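Side-chain contacts in adenosylmethionine-8-amino-7-oxononanoate aminotransferase (Methanocaldococcus jannaschii, PDB 6ZHK), which probably transfers the amino group of S-adenosyl-L-methionine to 7-keto-8-aminopelargonic acid, a pyridoxal-phosphate-dependent step of biotin biosynthesis: residues I369-F372 against H373-L376; K448-I451 against Y452-A456; C213-E216 against M217-L220; W63-L66 against F67-R71; E73-E76 against A77-Q81. One frame throughout, in Å; residues are numbered along the deposited sequence.

Contact 1: I369-F372 against H373-L376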
loop_
_atom_site.group_PDB
_atom_site.type_symbol
_atom_site.label_atom_id
_atom_site.label_comp_id
_atom_site.label_asym_id
_atom_site.label_seq_id
_atom_site.Cartn_x
_atom_site.Cartn_y
_atom_site.Cartn_z
ATOM N N ILE A 369 18.328 25.554 6.508
ATOM C CA ILE A 369 18.617 24.581 7.567
ATOM C C ILE A 369 19.549 25.178 8.627
ATOM O O ILE A 369 19.388 24.943 9.830
ATOM C CB ILE A 369 19.213 23.302 6.934
ATOM C CG1 ILE A 369 18.131 22.532 6.170
ATOM C CG2 ILE A 369 19.909 22.416 7.961
ATOM C CD1 ILE A 369 18.687 21.538 5.161
ATOM N N LYS A 370 20.597 25.889 8.171
ATOM C CA LYS A 370 21.526 26.522 9.099
ATOM C C LYS A 370 20.776 27.495 10.017
ATOM O O LYS A 370 20.978 27.506 11.227
ATOM C CB LYS A 370 22.595 27.271 8.296
ATOM C CG LYS A 370 24.044 26.823 8.452
ATOM C CD LYS A 370 24.756 26.889 7.106
ATOM C CE LYS A 370 25.974 26.004 7.028
ATOM N NZ LYS A 370 26.085 25.460 5.656
ATOM N N LEU A 371 19.861 28.283 9.447
ATOM C CA LEU A 371 19.037 29.193 10.239
ATOM C C LEU A 371 18.154 28.438 11.237
ATOM O O LEU A 371 18.025 28.830 12.400
ATOM C CB LEU A 371 18.232 30.108 9.305
ATOM C CG LEU A 371 17.198 31.006 10.019
ATOM C CD1 LEU A 371 17.867 32.075 10.906
ATOM C CD2 LEU A 371 16.192 31.625 9.059
ATOM N N PHE A 372 17.497 27.363 10.769
ATOM C CA PHE A 372 16.674 26.522 11.627
ATOM C C PHE A 372 17.469 26.021 12.850
ATOM O O PHE A 372 17.004 26.103 13.981
ATOM C CB PHE A 372 16.169 25.325 10.784
ATOM C CG PHE A 372 15.151 24.417 11.425
ATOM C CD1 PHE A 372 14.192 24.939 12.274
ATOM C CD2 PHE A 372 15.132 23.050 11.171
ATOM C CE1 PHE A 372 13.184 24.139 12.802
ATOM C CE2 PHE A 372 14.164 22.218 11.749
ATOM C CZ PHE A 372 13.192 22.769 12.562
ATOM N N HIS A 373 18.672 25.488 12.627
ATOM C CA HIS A 373 19.408 24.904 13.743
ATOM C C HIS A 373 19.827 26.001 14.722
ATOM O O HIS A 373 19.858 25.755 15.933
ATOM C CB HIS A 373 20.600 24.026 13.263
ATOM C CG HIS A 373 20.177 22.817 12.485
ATOM N ND1 HIS A 373 21.074 22.013 11.805
ATOM C CD2 HIS A 373 18.947 22.285 12.258
ATOM C CE1 HIS A 373 20.417 21.021 11.195
ATOM N NE2 HIS A 373 19.103 21.146 11.474
ATOM N N LYS A 374 20.191 27.173 14.193
ATOM C CA LYS A 374 20.599 28.312 15.010
ATOM C C LYS A 374 19.431 28.789 15.877
ATOM O O LYS A 374 19.597 29.024 17.075
ATOM C CB LYS A 374 21.147 29.409 14.090
ATOM C CG LYS A 374 21.408 30.727 14.804
ATOM C CD LYS A 374 22.166 31.720 13.973
ATOM C CE LYS A 374 21.346 32.538 12.997
ATOM N NZ LYS A 374 20.040 32.967 13.563
ATOM N N GLU A 375 18.211 28.799 15.312
ATOM C CA GLU A 375 16.997 29.239 16.002
ATOM C C GLU A 375 16.449 28.242 17.015
ATOM O O GLU A 375 15.682 28.622 17.906
ATOM C CB GLU A 375 15.903 29.667 15.017
ATOM C CG GLU A 375 16.254 30.873 14.165
ATOM C CD GLU A 375 16.508 32.165 14.957
ATOM O OE1 GLU A 375 15.614 32.571 15.725
ATOM O OE2 GLU A 375 17.642 32.715 14.853
ATOM N N LEU A 376 16.836 26.960 16.913
ATOM C CA LEU A 376 16.466 25.935 17.876
ATOM C C LEU A 376 17.385 25.953 19.113
ATOM O O LEU A 376 17.083 25.341 20.163
ATOM C CB LEU A 376 16.587 24.570 17.172
ATOM C CG LEU A 376 15.526 24.218 16.122
ATOM C CD1 LEU A 376 16.004 23.013 15.279
ATOM C CD2 LEU A 376 14.202 23.935 16.824
#
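I369 and H373 begin a run of i to i+4 backbone bonds that carries helix 366-376 from I369-F372 into H373-L376. H373 N lies 2.9 Å from I369 O, K374 N and E375 N follow likewise on K370 O and L371 O, and the last bond, from L376 N to F372 O, is weak at 3.1 Å. F372 and L376 form a CH-pi pair: the CD1 methyl of L376 stands over the centre of the F372 ring, 3.8 Å from the centroid and 7° off the ring normal. CG anti to the backbone N (chi1 -172°) carries the ring out beside the L376 side chain, and its turn about CB-CG (chi2 35°) sets a face to that methyl. I369 and H373 run side by side, CG2 of I369 lying 3.9 Å from the imidazole centroid; a hydrogen bond from H373 NE2 to G392 O probably helps fix this ring's rotation. The bent chain of K374 brings NZ to 2.7 Å from OE2 of E375, a salt bridge close to L371, whose CD1 is 3.5 Å from K374 NZ. Replacing F372 by an alanine would probably leave L376 CD1 without its aromatic seat and open a gap beside C454. F372 and L376 pack on C454 of helix 447-463, V395 of strand 394-399 and L439 of strand 436-439, so this apolar face joins the helix to all three.

Contact 2: K448-I451 against Y452-A456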
loop_
_atom_site.group_PDB
_atom_site.type_symbol
_atom_site.label_atom_id
_atom_site.label_comp_id
_atom_site.label_asym_id
_atom_site.label_seq_id
_atom_site.Cartn_x
_atom_site.Cartn_y
_atom_site.Cartn_z
ATOM N N LYS A 448 11.254 33.468 7.468
ATOM C CA LYS A 448 10.360 34.097 8.421
ATOM C C LYS A 448 9.541 33.055 9.172
ATOM O O LYS A 448 9.273 33.238 10.367
ATOM C CB LYS A 448 9.492 35.175 7.742
ATOM C CG LYS A 448 10.270 36.439 7.384
ATOM C CD LYS A 448 9.516 37.348 6.407
ATOM C CE LYS A 448 10.272 38.653 6.115
ATOM N NZ LYS A 448 9.499 39.459 5.126
ATOM N N GLU A 449 9.093 32.009 8.457
ATOM C CA GLU A 449 8.295 30.975 9.077
ATOM C C GLU A 449 9.142 30.159 10.055
ATOM O O GLU A 449 8.668 29.777 11.137
ATOM C CB GLU A 449 7.749 30.025 8.044
ATOM C CG GLU A 449 6.477 30.567 7.372
ATOM C CD GLU A 449 6.180 29.962 6.006
ATOM O OE1 GLU A 449 6.890 29.067 5.599
ATOM O OE2 GLU A 449 5.240 30.423 5.325
ATOM N N ILE A 450 10.419 29.973 9.699
ATOM C CA ILE A 450 11.298 29.240 10.597
ATOM C C ILE A 450 11.430 30.012 11.918
ATOM O O ILE A 450 11.433 29.402 12.986
ATOM C CB ILE A 450 12.673 29.026 9.926
ATOM C CG1 ILE A 450 12.632 27.889 8.900
ATOM C CG2 ILE A 450 13.705 28.670 10.980
ATOM C CD1 ILE A 450 13.820 27.902 7.922
ATOM N N ILE A 451 11.627 31.346 11.851
ATOM C CA ILE A 451 11.893 32.139 13.056
ATOM C C ILE A 451 10.619 32.166 13.883
ATOM O O ILE A 451 10.640 31.951 15.075
ATOM C CB ILE A 451 12.402 33.549 12.694
ATOM C CG1 ILE A 451 13.831 33.529 12.116
ATOM C CG2 ILE A 451 12.265 34.513 13.869
ATOM C CD1 ILE A 451 14.141 34.658 11.105
ATOM N N TYR A 452 9.488 32.321 13.209
ATOM C CA TYR A 452 8.191 32.257 13.866
ATOM C C TYR A 452 8.038 30.934 14.617
ATOM O O TYR A 452 7.607 30.897 15.754
ATOM C CB TYR A 452 7.035 32.493 12.885
ATOM C CG TYR A 452 5.705 32.491 13.594
ATOM C CD1 TYR A 452 5.286 33.588 14.336
ATOM C CD2 TYR A 452 4.858 31.402 13.520
ATOM C CE1 TYR A 452 4.105 33.584 15.053
ATOM C CE2 TYR A 452 3.642 31.395 14.193
ATOM C CZ TYR A 452 3.263 32.490 14.965
ATOM O OH TYR A 452 2.073 32.510 15.653
ATOM N N LEU A 453 8.267 29.821 13.917
ATOM C CA LEU A 453 8.088 28.488 14.467
ATOM C C LEU A 453 8.912 28.246 15.725
ATOM O O LEU A 453 8.414 27.680 16.682
ATOM C CB LEU A 453 8.479 27.453 13.395
ATOM C CG LEU A 453 8.608 25.992 13.863
ATOM C CD1 LEU A 453 7.223 25.443 14.283
ATOM C CD2 LEU A 453 9.107 25.165 12.682
ATOM N N CYS A 454 10.185 28.625 15.694
ATOM C CA CYS A 454 11.049 28.359 16.832
ATOM C C CYS A 454 10.720 29.265 18.030
ATOM O O CYS A 454 10.755 28.820 19.180
ATOM C CB CYS A 454 12.490 28.535 16.351
ATOM S SG CYS A 454 13.029 27.260 15.147
ATOM N N ASP A 455 10.368 30.547 17.762
ATOM C CA ASP A 455 9.912 31.432 18.831
ATOM C C ASP A 455 8.595 30.903 19.403
ATOM O O ASP A 455 8.387 30.924 20.610
ATOM C CB ASP A 455 9.630 32.849 18.310
ATOM C CG ASP A 455 10.861 33.712 18.105
ATOM O OD1 ASP A 455 11.930 33.368 18.624
ATOM O OD2 ASP A 455 10.746 34.711 17.407
ATOM N N ALA A 456 7.680 30.412 18.554
ATOM C CA ALA A 456 6.432 29.894 19.111
ATOM C C ALA A 456 6.669 28.613 19.914
ATOM O O ALA A 456 5.952 28.346 20.892
ATOM C CB ALA A 456 5.446 29.591 17.994
#
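Y452 N to K448 O, at 3.0 Å, starts four successive i to i+4 bonds that end with D455 N on I451 O and hold K448-I451 to Y452-A456 in regular alpha-helical geometry. The segments belong to the amphipathic helix 447-463 near the C-terminus, with I450, L453, C454 and A456 buried and K448 and Y452 exposed. Along the buried side I450 and C454 are only loosely in touch, CG2 to SG being 4.5 Å, and both meet helix 366-376 beyond. L453, its CB 3.2 Å from E449 O, turns to A58 and to I428 of strand 428-429. E449 points back toward the start of the helix, where OE1 accepts from T446 N, as the glutamate does in a capping box, and also from N45 ND2. Y452 touches the preceding turn through its CB, 3.5 Å from K448 O; its CG is anti to the backbone N (chi1 -177°), and the ring leads away to a hydrogen bond between OH and K426 O. On the outer side I451 and D455 lie alongside each other and point the same way, so that a methyl meets a carboxylate: I451 CG2 is 3.9 Å from D455 OD2.

Contact 3: C213-E216 against M217-L220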
loop_
_atom_site.group_PDB
_atom_site.type_symbol
_atom_site.label_atom_id
_atom_site.label_comp_id
_atom_site.label_asym_id
_atom_site.label_seq_id
_atom_site.Cartn_x
_atom_site.Cartn_y
_atom_site.Cartn_z
ATOM N N CYS A 213 28.723 0.822 19.956
ATOM C CA CYS A 213 27.481 0.411 19.321
ATOM C C CYS A 213 27.722 -0.043 17.873
ATOM O O CYS A 213 27.124 -1.035 17.453
ATOM C CB CYS A 213 26.399 1.484 19.424
ATOM S SG CYS A 213 25.440 1.420 20.960
ATOM N N LEU A 214 28.606 0.632 17.115
ATOM C CA LEU A 214 28.927 0.136 15.780
ATOM C C LEU A 214 29.533 -1.274 15.863
ATOM O O LEU A 214 29.091 -2.198 15.154
ATOM C CB LEU A 214 29.863 1.123 15.068
ATOM C CG LEU A 214 30.312 0.682 13.688
ATOM C CD1 LEU A 214 29.119 0.248 12.791
ATOM C CD2 LEU A 214 31.184 1.768 13.044
ATOM N N ASN A 215 30.533 -1.447 16.751
ATOM C CA ASN A 215 31.189 -2.735 16.941
ATOM C C ASN A 215 30.162 -3.810 17.311
ATOM O O ASN A 215 30.285 -4.946 16.885
ATOM C CB ASN A 215 32.358 -2.663 17.949
ATOM C CG ASN A 215 33.680 -2.183 17.372
ATOM O OD1 ASN A 215 33.966 -2.388 16.176
ATOM N ND2 ASN A 215 34.490 -1.550 18.221
ATOM N N GLU A 216 29.150 -3.464 18.101
ATOM C CA GLU A 216 28.138 -4.427 18.493
ATOM C C GLU A 216 27.430 -4.951 17.233
ATOM O O GLU A 216 27.240 -6.162 17.107
ATOM C CB GLU A 216 27.160 -3.794 19.482
ATOM C CG GLU A 216 25.889 -4.614 19.606
ATOM C CD GLU A 216 24.573 -3.910 19.940
ATOM O OE1 GLU A 216 24.531 -2.640 20.002
ATOM O OE2 GLU A 216 23.602 -4.646 20.193
ATOM N N MET A 217 27.057 -4.018 16.327
ATOM C CA MET A 217 26.321 -4.330 15.104
ATOM C C MET A 217 27.194 -5.134 14.139
ATOM O O MET A 217 26.757 -6.080 13.475
ATOM C CB MET A 217 25.815 -3.045 14.432
ATOM C CG MET A 217 25.277 -3.300 13.038
ATOM S SD MET A 217 23.804 -4.381 13.074
ATOM C CE MET A 217 22.480 -3.168 13.161
ATOM N N ILE A 218 28.460 -4.724 13.999
ATOM C CA ILE A 218 29.340 -5.422 13.080
ATOM C C ILE A 218 29.508 -6.859 13.564
ATOM O O ILE A 218 29.469 -7.790 12.754
ATOM C CB ILE A 218 30.703 -4.699 12.998
ATOM C CG1 ILE A 218 30.510 -3.338 12.314
ATOM C CG2 ILE A 218 31.654 -5.609 12.239
ATOM C CD1 ILE A 218 31.785 -2.418 12.284
ATOM N N SER A 219 29.681 -7.026 14.880
ATOM C CA SER A 219 29.839 -8.335 15.500
ATOM C C SER A 219 28.610 -9.197 15.213
ATOM O O SER A 219 28.761 -10.394 14.985
ATOM C CB SER A 219 30.055 -8.216 17.019
ATOM O OG SER A 219 31.319 -7.587 17.234
ATOM N N LEU A 220 27.420 -8.623 15.313
ATOM C CA LEU A 220 26.217 -9.404 15.023
ATOM C C LEU A 220 26.188 -9.816 13.546
ATOM O O LEU A 220 25.847 -10.949 13.251
ATOM C CB LEU A 220 25.041 -8.517 15.371
ATOM C CG LEU A 220 23.733 -9.146 15.808
ATOM C CD1 LEU A 220 23.874 -9.778 17.190
ATOM C CD2 LEU A 220 22.704 -8.035 15.870
#
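L214 and I218, one turn apart on helix 211-224, an amphipathic helix packed on the seven-stranded mixed sheet of the PLP-dependent aminotransferase fold, set their side chains at a slant. The end of I218 does the touching: its CD1 is 3.7 Å from L214 CG and 3.8 Å from L214 CD1. Nearer the backbone, I218 CG1 passes 3.4 Å from L214 O, the carbonyl that also receives I218 N at 2.8 Å. M217 turns to the protein interior; its chain bends at its second and third torsions and packs on I149 and V151 of strand 147-151 and A185 of strand 183-185. E216, extended beyond CG, sends its carboxylate to a hydrogen bond between OE2 and N186 N. S219 folds back on its own helix: OG lies beside the backbone N (chi1 -67°) and donates to N215 O at 2.9 Å. The S219 backbone N reaches that oxygen at 3.0 Å, the two donors arriving from opposite faces of the carbonyl plane. One carbonyl thus satisfies both the amide and the hydroxyl of S219 on the exposed flank, while L214 and M217 fasten the helix to Y250 and V254 of helix 250-261 and M217 and L220 to the sheet.

Contact 4: W63-L66 against F67-R71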
loop_
_atom_site.group_PDB
_atom_site.type_symbol
_atom_site.label_atom_id
_atom_site.label_comp_id
_atom_site.label_asym_id
_atom_site.label_seq_id
_atom_site.Cartn_x
_atom_site.Cartn_y
_atom_site.Cartn_z
ATOM N N TRP A 63 5.444 14.148 7.147
ATOM C CA TRP A 63 6.815 13.955 6.688
ATOM C C TRP A 63 6.796 13.596 5.194
ATOM O O TRP A 63 7.766 13.001 4.704
ATOM C CB TRP A 63 7.578 12.870 7.497
ATOM C CG TRP A 63 7.402 12.838 8.995
ATOM C CD1 TRP A 63 6.836 13.774 9.805
ATOM C CD2 TRP A 63 7.771 11.742 9.865
ATOM N NE1 TRP A 63 6.835 13.347 11.120
ATOM C CE2 TRP A 63 7.369 12.091 11.180
ATOM C CE3 TRP A 63 8.364 10.491 9.652
ATOM C CZ2 TRP A 63 7.582 11.240 12.264
ATOM C CZ3 TRP A 63 8.572 9.645 10.722
ATOM C CH2 TRP A 63 8.227 10.042 12.020
ATOM N N CYS A 64 5.764 14.039 4.480
ATOM C CA CYS A 64 5.711 13.859 3.024
ATOM C C CYS A 64 5.647 15.162 2.211
ATOM O O CYS A 64 5.943 15.152 1.001
ATOM C CB CYS A 64 4.564 12.931 2.632
ATOM S SG CYS A 64 2.930 13.641 2.980
ATOM N N ASN A 65 5.140 16.253 2.798
ATOM C CA ASN A 65 4.898 17.443 1.972
ATOM C C ASN A 65 6.232 18.166 1.749
ATOM O O ASN A 65 6.898 18.483 2.695
ATOM C CB ASN A 65 3.815 18.307 2.616
ATOM C CG ASN A 65 3.533 19.548 1.782
ATOM O OD1 ASN A 65 4.359 20.461 1.694
ATOM N ND2 ASN A 65 2.463 19.474 1.011
ATOM N N LEU A 66 6.624 18.442 0.508
ATOM C CA LEU A 66 7.942 19.041 0.308
ATOM C C LEU A 66 7.793 20.528 0.026
ATOM O O LEU A 66 8.654 21.296 0.395
ATOM C CB LEU A 66 8.587 18.428 -0.935
ATOM C CG LEU A 66 9.018 16.950 -0.830
ATOM C CD1 LEU A 66 9.776 16.578 -2.075
ATOM C CD2 LEU A 66 9.847 16.692 0.435
ATOM N N PHE A 67 6.811 20.891 -0.767
ATOM C CA PHE A 67 6.819 22.214 -1.381
ATOM C C PHE A 67 5.548 23.013 -1.093
ATOM O O PHE A 67 5.285 24.007 -1.793
ATOM C CB PHE A 67 6.999 22.069 -2.894
ATOM C CG PHE A 67 8.324 21.462 -3.244
ATOM C CD1 PHE A 67 9.511 22.001 -2.741
ATOM C CD2 PHE A 67 8.369 20.353 -4.094
ATOM C CE1 PHE A 67 10.732 21.423 -3.049
ATOM C CE2 PHE A 67 9.593 19.785 -4.414
ATOM C CZ PHE A 67 10.767 20.334 -3.915
ATOM N N GLY A 68 4.794 22.595 -0.093
ATOM C CA GLY A 68 3.567 23.320 0.233
ATOM C C GLY A 68 2.362 22.612 -0.376
ATOM O O GLY A 68 2.543 21.605 -1.076
ATOM N N HIS A 69 1.169 23.151 -0.132
ATOM C CA HIS A 69 -0.087 22.534 -0.497
ATOM C C HIS A 69 -0.716 23.138 -1.747
ATOM O O HIS A 69 -1.845 22.744 -2.101
ATOM C CB HIS A 69 -1.069 22.592 0.686
ATOM C CG HIS A 69 -0.615 21.768 1.833
ATOM N ND1 HIS A 69 -0.791 20.365 1.857
ATOM C CD2 HIS A 69 0.058 22.105 2.959
ATOM C CE1 HIS A 69 -0.341 19.924 3.010
ATOM N NE2 HIS A 69 0.226 20.954 3.685
ATOM N N SER A 70 0.003 24.038 -2.437
ATOM C CA SER A 70 -0.584 24.621 -3.648
ATOM C C SER A 70 0.506 24.804 -4.709
ATOM O O SER A 70 0.619 25.828 -5.381
ATOM C CB SER A 70 -1.301 25.928 -3.306
ATOM O OG SER A 70 -0.343 26.821 -2.733
ATOM N N ARG A 71 1.316 23.769 -4.879
ATOM C CA ARG A 71 2.442 23.876 -5.785
ATOM C C ARG A 71 1.955 23.573 -7.194
ATOM O O ARG A 71 1.571 22.449 -7.473
ATOM C CB ARG A 71 3.575 22.935 -5.368
ATOM C CG ARG A 71 4.817 23.129 -6.219
ATOM C CD ARG A 71 5.547 24.359 -5.725
ATOM N NE ARG A 71 6.492 24.687 -6.784
ATOM C CZ ARG A 71 7.689 25.224 -6.575
ATOM N NH1 ARG A 71 8.085 25.490 -5.342
ATOM N NH2 ARG A 71 8.484 25.502 -7.609
#
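N65 grips the backbone of G68 with both ends of its side-chain amide. OD1 accepts from G68 N at 2.8 Å, with the donor in the carbonyl plane on a lone pair. ND2 donates to G68 O at 3.0 Å in a nearly straight bond (163°) close to the amide plane of N65, yet meets the G68 carbonyl from above its plane. N65 CG is anti to the backbone N (chi1 -180°), which directs the amide across the turn to both atoms. G68 O is also bonded to Y307 OH, which in addition bonds R71 N, and N65 O to R276 NH1. A side chain at position 68 would run into the carbonyl O of F67, so the backbone calls for glycine. H69 lays its ring against the amide: ND2 of N65 lies 3.4 Å above the ring plane, toward the rim, while H69 NE2 is bonded to D57 OD2. On the apolar side CB of L66 stands over the F67 ring, 3.7 Å from its centroid, and F67 makes an edge-to-face contact with F356. A leucine in place of N65 would probably leave G68 N without its acceptor and let the turn shift against H69. C64 and H69 pack on Y339 and H87 of the second subunit. The side chain of L66 is about 7 Å from that of K301, the lysine predicted to carry pyridoxal phosphate, which is not attached in this structure. An amide that both gives and accepts thus pairs both backbone polar groups of G68 in the buried part of this irregular loop, while Y307, R276 and D57 take up neighbouring groups.

Contact 5: E73-E76 against A77-Q81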
loop_
_atom_site.group_PDB
_atom_site.type_symbol
_atom_site.label_atom_id
_atom_site.label_comp_id
_atom_site.label_asym_id
_atom_site.label_seq_id
_atom_site.Cartn_x
_atom_site.Cartn_y
_atom_site.Cartn_z
ATOM N N GLU A 73 3.113 23.195 -10.323
ATOM C CA GLU A 73 3.665 22.235 -11.280
ATOM C C GLU A 73 3.134 20.822 -10.989
ATOM O O GLU A 73 2.913 20.027 -11.918
ATOM C CB GLU A 73 5.184 22.164 -11.162
ATOM C CG GLU A 73 5.919 23.452 -11.555
ATOM C CD GLU A 73 6.201 24.372 -10.385
ATOM O OE1 GLU A 73 5.379 24.441 -9.472
ATOM O OE2 GLU A 73 7.276 24.989 -10.370
ATOM N N ILE A 74 3.006 20.492 -9.696
ATOM C CA ILE A 74 2.620 19.147 -9.326
ATOM C C ILE A 74 1.124 19.002 -9.607
ATOM O O ILE A 74 0.681 17.990 -10.164
ATOM C CB ILE A 74 2.960 18.844 -7.845
ATOM C CG1 ILE A 74 4.427 19.155 -7.533
ATOM C CG2 ILE A 74 2.665 17.386 -7.531
ATOM C CD1 ILE A 74 4.744 18.937 -6.042
ATOM N N ILE A 75 0.337 19.971 -9.120
ATOM C CA ILE A 75 -1.107 19.951 -9.356
ATOM C C ILE A 75 -1.383 19.889 -10.858
ATOM O O ILE A 75 -2.161 19.055 -11.347
ATOM C CB ILE A 75 -1.812 21.158 -8.660
ATOM C CG1 ILE A 75 -1.855 21.011 -7.135
ATOM C CG2 ILE A 75 -3.232 21.418 -9.188
ATOM C CD1 ILE A 75 -2.030 22.363 -6.457
ATOM N N GLU A 76 -0.697 20.713 -11.649
ATOM C CA GLU A 76 -0.919 20.706 -13.097
ATOM C C GLU A 76 -0.499 19.381 -13.757
ATOM O O GLU A 76 -1.125 18.940 -14.722
ATOM C CB GLU A 76 -0.322 21.972 -13.755
ATOM C CG GLU A 76 -1.117 23.254 -13.339
ATOM C CD GLU A 76 -2.646 23.234 -13.522
ATOM O OE1 GLU A 76 -3.077 22.871 -14.641
ATOM O OE2 GLU A 76 -3.422 23.573 -12.549
ATOM N N ALA A 77 0.574 18.755 -13.275
ATOM C CA ALA A 77 1.003 17.451 -13.786
ATOM C C ALA A 77 -0.073 16.396 -13.577
ATOM O O ALA A 77 -0.375 15.603 -14.477
ATOM C CB ALA A 77 2.299 17.033 -13.181
ATOM N N ILE A 78 -0.674 16.408 -12.406
ATOM C CA ILE A 78 -1.759 15.457 -12.110
ATOM C C ILE A 78 -2.926 15.669 -13.065
ATOM O O ILE A 78 -3.498 14.718 -13.615
ATOM C CB ILE A 78 -2.159 15.526 -10.622
ATOM C CG1 ILE A 78 -1.013 15.018 -9.744
ATOM C CG2 ILE A 78 -3.463 14.765 -10.342
ATOM C CD1 ILE A 78 -1.206 15.276 -8.215
ATOM N N LYS A 79 -3.361 16.936 -13.205
ATOM C CA LYS A 79 -4.542 17.237 -13.998
ATOM C C LYS A 79 -4.315 16.889 -15.466
ATOM O O LYS A 79 -5.203 16.311 -16.105
ATOM C CB LYS A 79 -4.943 18.714 -13.848
ATOM C CG LYS A 79 -5.421 19.115 -12.461
ATOM C CD LYS A 79 -5.343 20.642 -12.325
ATOM C CE LYS A 79 -6.619 21.202 -11.791
ATOM N NZ LYS A 79 -6.725 22.663 -12.029
ATOM N N ASN A 80 -3.160 17.294 -16.007
ATOM C CA ASN A 80 -2.794 16.944 -17.380
ATOM C C ASN A 80 -2.730 15.432 -17.612
ATOM O O ASN A 80 -3.120 14.962 -18.692
ATOM C CB ASN A 80 -1.477 17.591 -17.828
ATOM C CG ASN A 80 -1.621 19.103 -17.977
ATOM O OD1 ASN A 80 -2.737 19.607 -18.135
ATOM N ND2 ASN A 80 -0.534 19.847 -17.868
ATOM N N GLN A 81 -2.182 14.661 -16.653
ATOM C CA GLN A 81 -2.169 13.208 -16.830
ATOM C C GLN A 81 -3.602 12.640 -16.794
ATOM O O GLN A 81 -3.904 11.729 -17.525
ATOM C CB GLN A 81 -1.324 12.506 -15.764
ATOM C CG GLN A 81 -1.262 10.986 -16.002
ATOM C CD GLN A 81 -0.642 10.696 -17.358
ATOM O OE1 GLN A 81 0.348 11.292 -17.793
ATOM N NE2 GLN A 81 -1.246 9.801 -18.091
#
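Helix 72-82, which starts after its N-cap residue R71 and faces the second subunit, runs unbroken from E73-E76 into A77-Q81, and E76 and K79 meet one turn along it. The salt bridge between them is long and weak, with E76 OE2 3.5 Å from K79 NZ, and the two side chains slant past each other. E76 bends at its second torsion (chi2 -52°), folding the carboxylate back over the lysine stem, where OE2 is also 3.5 Å from K79 CD. The same stem runs alongside I75, whose CG2 is 3.9 Å from K79 CD. K79 NZ has its stronger partner across the dimer, in a salt bridge with D83 of the second subunit, so E76 is probably a second, more weakly bound counter-ion for the ammonium. Four i to i+4 bonds carry the backbone, from A77 N on E73 O at 3.0 Å to N80 N on E76 O at 2.9 Å. A77 CB rests 3.3 Å from E73 O, and A77 packs on A351. On the buried side I74 meets T352 and Y307, while I78 reaches L344 of the second subunit. K79 also packs on K79 of that subunit, as expected of a helix lying near the twofold axis of the homodimer. With I74 and A77 on helix 343-358 and I75, I78 and K79 against the partner chain, this is an amphipathic interface helix of the class-III aminotransferase homodimer.

Overall arrangement
The five contacts fall into two touching pairs and one outlier. Contacts 1 and 2 pack helix on helix, F372 CD1 lying 3.9 Å from C454 SG, with centres 10 Å apart. Contacts 4 and 5 follow each other along the chain, where CA of S70 meets CD1 of I75 at 3.9 Å, and both touch the second subunit. Contact 4 is the one beside the predicted cofactor lysine K301; the other four lie away from the annotated sites. The two pairs come closest between contacts 2 and 4, with nearest atoms about 9 Å apart. Contact 3 stands across the chain's centre from contacts 4 and 5, its centre about 47 Å from that of contact 5.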